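C-type lectin domain family 4, member b1 (PDB 6LKR) is a membrane-anchored C-type lectin receptor that binds calcium through its lectin domain and may help regulate immune reactivity and dendritic-cell maturation. Local coordinates at residues 90-95 / 110-115; 103-108 / 117-122. All coordinates share one frame; numbering follows the deposited sequence.

Overall arrangement
From the N terminus, the chain leaves strand 76-78 for a long loop that contains 90-95, runs along strand 103-109, turns, and returns as strand 113-119 into the segment 117-122. Interaction 1 lays the loop 90-95 against the start of the returning strand and so closes a loop with 14 residues between its segments, whereas interaction 2 leaves 8. Interaction 2 zips the two hairpin strands together and ends in a disulfide. Because the four segments alternate along the chain, the contacts cross rather than nest. They meet where His92 bonds to the carbonyl of Tyr107 and where Glu95, Asn117 and Asp118 share a calcium ion. The long loop and the hairpin of the C-type lectin fold are thereby tied together.

Interaction 1 of 2, residues 90-95 / 110-115; sequences FWHNGE and RNIGWG. With CA (calcium ion), chain D.
The imidazole of His92 lies with one face over the backbone of Gly115, whose CA sits 3.4 Å from the ring centroid in a CH-pi contact. With no side chain, Gly115 lets the ring settle directly on the strand and lets Phe90 O come within 3.1 Å of Gly115 CA. Turning CG anti to the carbonyl carbon, with chi1 at -84°, carries the His92 ring across to the strand. There CE1 meets Gly113 O at the ring edge, in plane, at 3.1 Å, while NE2 forms its hydrogen bond with the carbonyl of Tyr107 on the neighbouring strand.

Packing slackens toward the exposed hairpin end, where CG2 of Ile112 stays 4.4 Å from His92 ND1 beside a classic beta bulge at Ile112 and Gly113. On the loop side, a type II turn from His92 to Glu95 is closed by Glu95 N bonding to His92 O at 3.0 Å, and Gly94 suits the positive phi there. The turn leads to Glu95, whose OE1 binds calcium at 2.5 Å. A histidine fixed by its face and by NE2 therefore probably helps to set the start of the turn that leads to this carboxylate.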
ATOM      1  N   PHE A  90       6.196  -3.405  13.461  1.00 27.07           N
ATOM      2  CA  PHE A  90       6.881  -2.646  14.535  1.00 27.82           C
ATOM      3  C   PHE A  90       6.198  -2.922  15.876  1.00 28.58           C
ATOM      4  O   PHE A  90       6.132  -2.022  16.727  1.00 28.66           O
ATOM      5  CB  PHE A  90       6.964  -1.175  14.115  1.00 24.38           C
ATOM      6  CG  PHE A  90       7.641  -1.056  12.777  1.00 29.35           C
ATOM      7  CD1 PHE A  90       9.023  -1.151  12.677  1.00 29.85           C
ATOM      8  CD2 PHE A  90       6.898  -0.980  11.612  1.00 29.43           C
ATOM      9  CE1 PHE A  90       9.646  -1.121  11.437  1.00 30.76           C
ATOM     10  CE2 PHE A  90       7.522  -0.948  10.374  1.00 30.21           C
ATOM     11  CZ  PHE A  90       8.895  -1.026  10.290  1.00 29.84           C
ATOM     12  N   TRP A  91       5.727  -4.157  16.070  1.00 28.88           N
ATOM     13  CA  TRP A  91       5.096  -4.579  17.344  1.00 30.72           C
ATOM     14  C   TRP A  91       6.118  -4.419  18.469  1.00 32.49           C
ATOM     15  O   TRP A  91       7.267  -4.826  18.254  1.00 28.86           O
ATOM     16  CB  TRP A  91       4.622  -6.028  17.278  1.00 25.76           C
ATOM     17  CG  TRP A  91       3.578  -6.287  16.244  1.00 26.93           C
ATOM     18  CD1 TRP A  91       3.748  -6.902  15.038  1.00 28.16           C
ATOM     19  CD2 TRP A  91       2.187  -5.953  16.335  1.00 23.43           C
ATOM     20  NE1 TRP A  91       2.557  -6.977  14.373  1.00 24.45           N
ATOM     21  CE2 TRP A  91       1.583  -6.395  15.139  1.00 23.05           C
ATOM     22  CE3 TRP A  91       1.400  -5.318  17.304  1.00 25.23           C
ATOM     23  CZ2 TRP A  91       0.218  -6.248  14.907  1.00 23.47           C
ATOM     24  CZ3 TRP A  91       0.050  -5.162  17.066  1.00 23.65           C
ATOM     25  CH2 TRP A  91      -0.525  -5.620  15.883  1.00 24.09           C
ATOM     26  N   HIS A  92       5.700  -3.901  19.627  1.00 26.20           N
ATOM     27  CA  HIS A  92       6.507  -3.944  20.872  1.00 28.46           C
ATOM     28  C   HIS A  92       6.723  -5.402  21.278  1.00 37.10           C
ATOM     29  O   HIS A  92       5.897  -6.256  20.920  1.00 30.54           O
ATOM     30  CB  HIS A  92       5.835  -3.199  22.022  1.00 26.34           C
ATOM     31  CG  HIS A  92       6.098  -1.736  22.030  1.00 31.51           C
ATOM     32  ND1 HIS A  92       7.378  -1.222  22.080  1.00 33.18           N
ATOM     33  CD2 HIS A  92       5.256  -0.682  22.000  1.00 28.84           C
ATOM     34  CE1 HIS A  92       7.312   0.094  22.083  1.00 31.61           C
ATOM     35  NE2 HIS A  92       6.022   0.452  22.033  1.00 32.00           N
ATOM     36  N   ASN A  93       7.785  -5.661  22.033  1.00 34.44           N
ATOM     37  CA  ASN A  93       8.051  -7.004  22.608  0.51 35.45           C
ATOM     38  C   ASN A  93       6.816  -7.435  23.417  1.00 33.26           C
ATOM     39  O   ASN A  93       6.301  -6.615  24.194  1.00 32.37           O
ATOM     40  CB  ASN A  93       9.357  -7.002  23.407  0.51 37.77           C
ATOM     41  CG  ASN A  93      10.569  -6.802  22.521  0.51 40.03           C
ATOM     42  OD1 ASN A  93      10.550  -7.159  21.344  0.51 44.03           O
ATOM     43  ND2 ASN A  93      11.627  -6.235  23.073  0.51 46.37           N
ATOM     44  N   GLY A  94       6.348  -8.667  23.191  1.00 33.77           N
ATOM     45  CA  GLY A  94       5.156  -9.232  23.857  1.00 34.27           C
ATOM     46  C   GLY A  94       3.846  -8.804  23.205  1.00 35.61           C
ATOM     47  O   GLY A  94       2.792  -9.146  23.746  1.00 33.22           O
ATOM     48  N   GLU A  95       3.888  -8.080  22.083  1.00 30.22           N
ATOM     49  CA  GLU A  95       2.671  -7.684  21.327  1.00 31.02           C
ATOM     50  C   GLU A  95       2.732  -8.340  19.954  1.00 31.12           C
ATOM     51  O   GLU A  95       3.812  -8.597  19.424  1.00 29.89           O
ATOM     52  CB  GLU A  95       2.564  -6.161  21.196  1.00 26.96           C
ATOM     53  CG  GLU A  95       2.610  -5.419  22.522  1.00 27.58           C
ATOM     54  CD  GLU A  95       1.506  -5.753  23.513  1.00 35.00           C
ATOM     55  OE1 GLU A  95       0.412  -6.197  23.088  1.00 31.99           O
ATOM     56  OE2 GLU A  95       1.734  -5.553  24.714  1.00 35.95           O
ATOM     57  N   ARG A 110       9.661   3.820  27.457  1.00 47.62           N
ATOM     58  CA  ARG A 110      10.879   4.482  27.999  1.00 57.20           C
ATOM     59  C   ARG A 110      12.072   3.540  27.795  1.00 50.85           C
ATOM     60  O   ARG A 110      11.928   2.339  28.078  1.00 53.05           O
ATOM     61  CB  ARG A 110      10.699   4.849  29.478  1.00 74.15           C
ATOM     62  CG  ARG A 110      11.056   6.292  29.818  1.00 91.39           C
ATOM     63  CD  ARG A 110       9.838   7.131  30.173  1.00103.12           C
ATOM     64  NE  ARG A 110       9.167   6.620  31.367  1.00107.41           N
ATOM     65  CZ  ARG A 110       9.483   6.927  32.629  1.00109.86           C
ATOM     66  NH1 ARG A 110      10.468   7.770  32.900  1.00107.36           N
ATOM     67  NH2 ARG A 110       8.801   6.384  33.624  1.00111.49           N
ATOM     68  N   ASN A 111      13.174   4.070  27.253  1.00 49.50           N
ATOM     69  CA  ASN A 111      14.472   3.376  27.029  1.00 55.97           C
ATOM     70  C   ASN A 111      14.331   2.261  25.983  1.00 54.45           C
ATOM     71  O   ASN A 111      15.237   1.415  25.921  1.00 48.65           O
ATOM     72  CB  ASN A 111      15.060   2.847  28.342  1.00 69.57           C
ATOM     73  CG  ASN A 111      15.379   3.959  29.321  1.00 73.78           C
ATOM     74  OD1 ASN A 111      14.928   3.936  30.465  1.00 77.86           O
ATOM     75  ND2 ASN A 111      16.143   4.944  28.875  1.00 75.82           N
ATOM     76  N   ILE A 112      13.272   2.275  25.159  1.00 49.18           N
ATOM     77  CA  ILE A 112      13.047   1.251  24.090  1.00 42.69           C
ATOM     78  C   ILE A 112      12.689   1.963  22.779  1.00 40.79           C
ATOM     79  O   ILE A 112      13.336   1.694  21.755  1.00 42.82           O
ATOM     80  CB  ILE A 112      11.950   0.249  24.509  1.00 45.26           C
ATOM     81  CG1 ILE A 112      12.362  -0.585  25.729  1.00 47.22           C
ATOM     82  CG2 ILE A 112      11.544  -0.633  23.335  1.00 41.45           C
ATOM     83  CD1 ILE A 112      13.434  -1.620  25.446  1.00 47.21           C
ATOM     84  N   GLY A 113      11.666   2.812  22.811  1.00 35.95           N
ATOM     85  CA  GLY A 113      11.235   3.589  21.636  1.00 32.44           C
ATOM     86  C   GLY A 113       9.803   3.273  21.257  1.00 30.96           C
ATOM     87  O   GLY A 113       9.051   2.717  22.096  1.00 31.50           O
ATOM     88  N   TRP A 114       9.431   3.658  20.042  1.00 25.90           N
ATOM     89  CA  TRP A 114       8.047   3.524  19.528  1.00 30.44           C
ATOM     90  C   TRP A 114       7.799   2.084  19.088  1.00 27.01           C
ATOM     91  O   TRP A 114       8.735   1.420  18.593  1.00 29.26           O
ATOM     92  CB  TRP A 114       7.809   4.505  18.386  1.00 25.92           C
ATOM     93  CG  TRP A 114       7.787   5.931  18.828  1.00 28.15           C
ATOM     94  CD1 TRP A 114       8.825   6.816  18.811  1.00 26.62           C
ATOM     95  CD2 TRP A 114       6.645   6.651  19.322  1.00 26.94           C
ATOM     96  NE1 TRP A 114       8.404   8.039  19.257  1.00 27.36           N
ATOM     97  CE2 TRP A 114       7.073   7.970  19.576  1.00 29.31           C
ATOM     98  CE3 TRP A 114       5.302   6.318  19.546  1.00 24.15           C
ATOM     99  CZ2 TRP A 114       6.203   8.952  20.050  1.00 27.64           C
ATOM    100  CZ3 TRP A 114       4.449   7.283  20.029  1.00 25.72           C
ATOM    101  CH2 TRP A 114       4.898   8.584  20.277  1.00 28.46           C
ATOM    102  N   GLY A 115       6.563   1.630  19.250  1.00 29.09           N
ATOM    103  CA  GLY A 115       6.147   0.287  18.830  1.00 23.82           C
ATOM    104  C   GLY A 115       4.641   0.169  18.869  1.00 25.63           C
ATOM    105  O   GLY A 115       3.982   1.054  19.461  1.00 26.84           O
TER
HETATM  106 CA    CA D 302      -1.911  -5.709  23.728  1.00 28.17          CA
HETATM  107  O   HOH W   1      -0.584  -5.468  25.987  1.00 40.42           O
HETATM  108  O   HOH W   2      -2.707  -4.582  25.573  1.00 46.28           O

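Interaction 2 of 2, residues 103-108 / 117-122; sequences CVTVYY and NDISCN. With CA (calcium ion), chain D.
Cys103 and Cys121 each turn SG anti to the carbonyl carbon, and the two sulfurs meet at 2.0 Å in a disulfide with chi3 of 100°. At the metal, Asn117 extends its CG anti to the backbone N (chi1 176°), whereas Asp118 tucks its carboxylate between N and carbonyl carbon (chi1 62°), where OD1 and its own backbone O can grip one calcium ion together.

Between these two points the strands run antiparallel. Cys103 N bonds to Ile119 O at 3.2 Å and Ile119 N returns to Cys103 O at 2.8 Å; Thr105 N to Asn117 O and Asn117 N to Thr105 O, each 2.8 Å, make the next hydrogen-bonded pair. Thr105 and Ile119, buried on one sheet face, cross at about a right angle; both are beta-branched, which suits extended strands. The edge of the Tyr107 ring, through CE1, rests on Asn117 CB at 3.8 Å.

Trp116, Asn117 and Asp118 form the WND motif of C-type lectins. Asp118 gives calcium OD1 at 2.3 Å and O at 2.4 Å, while its OD2 takes a salt bridge from Arg74 and a hydrogen bond from Ser98 N. Glu95, Ser97 and Glu101 complete the protein ligands. Two waters also bind the metal, consistent with positions that sugar hydroxyls take in related lectins; the paired strands present Asn117 and Asp118 to the calcium, and a sugar would probably displace the waters.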
ATOM      1  N   CYS A 103      -7.810  -3.782  17.653  1.00 24.44           N
ATOM      2  CA  CYS A 103      -7.299  -2.502  17.104  1.00 26.03           C
ATOM      3  C   CYS A 103      -5.878  -2.276  17.610  1.00 26.00           C
ATOM      4  O   CYS A 103      -5.437  -3.002  18.526  1.00 30.63           O
ATOM      5  CB  CYS A 103      -8.218  -1.338  17.454  1.00 27.50           C
ATOM      6  SG  CYS A 103      -9.808  -1.438  16.593  1.00 30.46           S
ATOM      7  N   VAL A 104      -5.162  -1.350  16.982  1.00 24.68           N
ATOM      8  CA  VAL A 104      -3.690  -1.213  17.159  1.00 24.03           C
ATOM      9  C   VAL A 104      -3.359   0.247  17.433  1.00 24.06           C
ATOM     10  O   VAL A 104      -3.875   1.135  16.724  1.00 25.04           O
ATOM     11  CB  VAL A 104      -2.916  -1.770  15.951  1.00 25.45           C
ATOM     12  CG1 VAL A 104      -1.408  -1.659  16.128  1.00 23.93           C
ATOM     13  CG2 VAL A 104      -3.298  -3.216  15.692  1.00 26.14           C
ATOM     14  N   THR A 105      -2.536   0.466  18.454  1.00 23.27           N
ATOM     15  CA  THR A 105      -1.979   1.799  18.783  0.62 23.73           C
ATOM     16  C   THR A 105      -0.465   1.761  18.642  1.00 29.47           C
ATOM     17  O   THR A 105       0.119   0.655  18.690  1.00 26.72           O
ATOM     18  CB  THR A 105      -2.316   2.251  20.206  0.62 27.57           C
ATOM     19  OG1 THR A 105      -1.937   1.211  21.111  0.62 28.55           O
ATOM     20  CG2 THR A 105      -3.778   2.589  20.358  0.62 24.17           C
ATOM     21  N   VAL A 106       0.125   2.929  18.443  1.00 26.23           N
ATOM     22  CA  VAL A 106       1.596   3.092  18.477  1.00 23.98           C
ATOM     23  C   VAL A 106       1.866   3.972  19.695  1.00 23.08           C
ATOM     24  O   VAL A 106       1.135   4.960  19.901  1.00 24.97           O
ATOM     25  CB  VAL A 106       2.147   3.654  17.153  1.00 22.09           C
ATOM     26  CG1 VAL A 106       1.562   5.019  16.821  1.00 23.25           C
ATOM     27  CG2 VAL A 106       3.665   3.701  17.160  1.00 21.99           C
ATOM     28  N   TYR A 107       2.844   3.595  20.510  1.00 25.81           N
ATOM     29  CA  TYR A 107       3.192   4.340  21.741  1.00 24.18           C
ATOM     30  C   TYR A 107       4.667   4.111  22.056  1.00 26.12           C
ATOM     31  O   TYR A 107       5.304   3.204  21.486  1.00 29.83           O
ATOM     32  CB  TYR A 107       2.254   3.962  22.889  1.00 28.92           C
ATOM     33  CG  TYR A 107       2.654   2.748  23.689  1.00 31.63           C
ATOM     34  CD1 TYR A 107       2.283   1.472  23.299  1.00 27.28           C
ATOM     35  CD2 TYR A 107       3.361   2.885  24.872  1.00 37.01           C
ATOM     36  CE1 TYR A 107       2.630   0.359  24.050  1.00 32.66           C
ATOM     37  CE2 TYR A 107       3.720   1.784  25.633  1.00 37.69           C
ATOM     38  CZ  TYR A 107       3.352   0.517  25.222  1.00 37.85           C
ATOM     39  OH  TYR A 107       3.715  -0.560  25.973  1.00 38.20           O
ATOM     40  N   TYR A 108       5.192   4.960  22.929  1.00 27.11           N
ATOM     41  CA  TYR A 108       6.633   5.040  23.250  1.00 29.40           C
ATOM     42  C   TYR A 108       6.882   4.321  24.576  1.00 33.79           C
ATOM     43  O   TYR A 108       6.215   4.672  25.552  1.00 32.00           O
ATOM     44  CB  TYR A 108       7.052   6.508  23.301  1.00 30.98           C
ATOM     45  CG  TYR A 108       8.529   6.726  23.471  1.00 37.15           C
ATOM     46  CD1 TYR A 108       9.366   6.805  22.373  1.00 36.44           C
ATOM     47  CD2 TYR A 108       9.093   6.847  24.733  1.00 40.32           C
ATOM     48  CE1 TYR A 108      10.728   7.017  22.520  1.00 38.11           C
ATOM     49  CE2 TYR A 108      10.453   7.052  24.898  1.00 37.87           C
ATOM     50  CZ  TYR A 108      11.272   7.137  23.787  1.00 41.53           C
ATOM     51  OH  TYR A 108      12.611   7.339  23.934  1.00 46.19           O
ATOM     52  N   ASN A 117       0.947  -1.845  19.709  1.00 25.47           N
ATOM     53  CA  ASN A 117       0.256  -2.605  20.774  1.00 23.22           C
ATOM     54  C   ASN A 117      -1.160  -2.879  20.279  1.00 26.77           C
ATOM     55  O   ASN A 117      -1.822  -1.914  19.832  1.00 26.94           O
ATOM     56  CB  ASN A 117       0.272  -1.805  22.077  1.00 27.38           C
ATOM     57  CG  ASN A 117      -0.502  -2.450  23.205  1.00 39.87           C
ATOM     58  OD1 ASN A 117      -0.539  -3.672  23.329  1.00 39.75           O
ATOM     59  ND2 ASN A 117      -1.088  -1.630  24.060  1.00 37.63           N
ATOM     60  N   ASP A 118      -1.618  -4.128  20.354  1.00 25.24           N
ATOM     61  CA  ASP A 118      -3.058  -4.430  20.163  1.00 22.84           C
ATOM     62  C   ASP A 118      -3.784  -3.961  21.429  1.00 27.00           C
ATOM     63  O   ASP A 118      -3.252  -4.145  22.539  1.00 26.77           O
ATOM     64  CB  ASP A 118      -3.304  -5.887  19.764  1.00 23.45           C
ATOM     65  CG  ASP A 118      -2.865  -6.917  20.792  1.00 31.13           C
ATOM     66  OD1 ASP A 118      -1.971  -6.596  21.626  1.00 30.58           O
ATOM     67  OD2 ASP A 118      -3.408  -8.027  20.744  1.00 30.13           O
ATOM     68  N   ILE A 119      -4.905  -3.261  21.265  1.00 26.85           N
ATOM     69  CA  ILE A 119      -5.753  -2.801  22.402  1.00 29.16           C
ATOM     70  C   ILE A 119      -7.212  -2.941  21.990  1.00 26.02           C
ATOM     71  O   ILE A 119      -7.476  -3.146  20.799  1.00 27.11           O
ATOM     72  CB  ILE A 119      -5.451  -1.356  22.841  1.00 35.70           C
ATOM     73  CG1 ILE A 119      -5.745  -0.340  21.736  1.00 35.50           C
ATOM     74  CG2 ILE A 119      -4.033  -1.222  23.374  1.00 40.48           C
ATOM     75  CD1 ILE A 119      -5.927   1.066  22.277  1.00 47.79           C
ATOM     76  N   SER A 120      -8.115  -2.795  22.954  1.00 31.44           N
ATOM     77  CA  SER A 120      -9.577  -2.768  22.712  1.00 31.45           C
ATOM     78  C   SER A 120      -9.913  -1.581  21.800  1.00 29.35           C
ATOM     79  O   SER A 120      -9.446  -0.466  22.061  1.00 32.98           O
ATOM     80  CB  SER A 120     -10.347  -2.703  24.008  1.00 35.17           C
ATOM     81  OG  SER A 120     -11.611  -2.097  23.797  1.00 44.52           O
ATOM     82  N   CYS A 121     -10.731  -1.824  20.782  1.00 26.82           N
ATOM     83  CA  CYS A 121     -11.187  -0.813  19.801  1.00 29.75           C
ATOM     84  C   CYS A 121     -12.013   0.278  20.495  1.00 33.82           C
ATOM     85  O   CYS A 121     -12.079   1.394  19.953  1.00 32.56           O
ATOM     86  CB  CYS A 121     -11.972  -1.507  18.701  1.00 37.58           C
ATOM     87  SG  CYS A 121     -10.935  -2.660  17.763  1.00 37.25           S
ATOM     88  N   ASN A 122     -12.583  -0.021  21.664  1.00 31.23           N
ATOM     89  CA  ASN A 122     -13.511   0.880  22.396  1.00 35.75           C
ATOM     90  C   ASN A 122     -12.745   1.850  23.296  1.00 35.10           C
ATOM     91  O   ASN A 122     -13.356   2.842  23.697  1.00 40.87           O
ATOM     92  CB  ASN A 122     -14.523   0.085  23.219  1.00 34.86           C
ATOM     93  CG  ASN A 122     -15.353  -0.824  22.346  1.00 53.43           C
ATOM     94  OD1 ASN A 122     -15.848  -0.397  21.304  1.00 56.72           O
ATOM     95  ND2 ASN A 122     -15.479  -2.080  22.742  1.00 64.70           N
TER
HETATM   96 CA    CA D 302      -1.911  -5.709  23.728  1.00 28.17          CA
HETATM   97  O   HOH W   1      -0.584  -5.468  25.987  1.00 40.42           O
HETATM   98  O   HOH W   2      -2.707  -4.582  25.573  1.00 46.28           O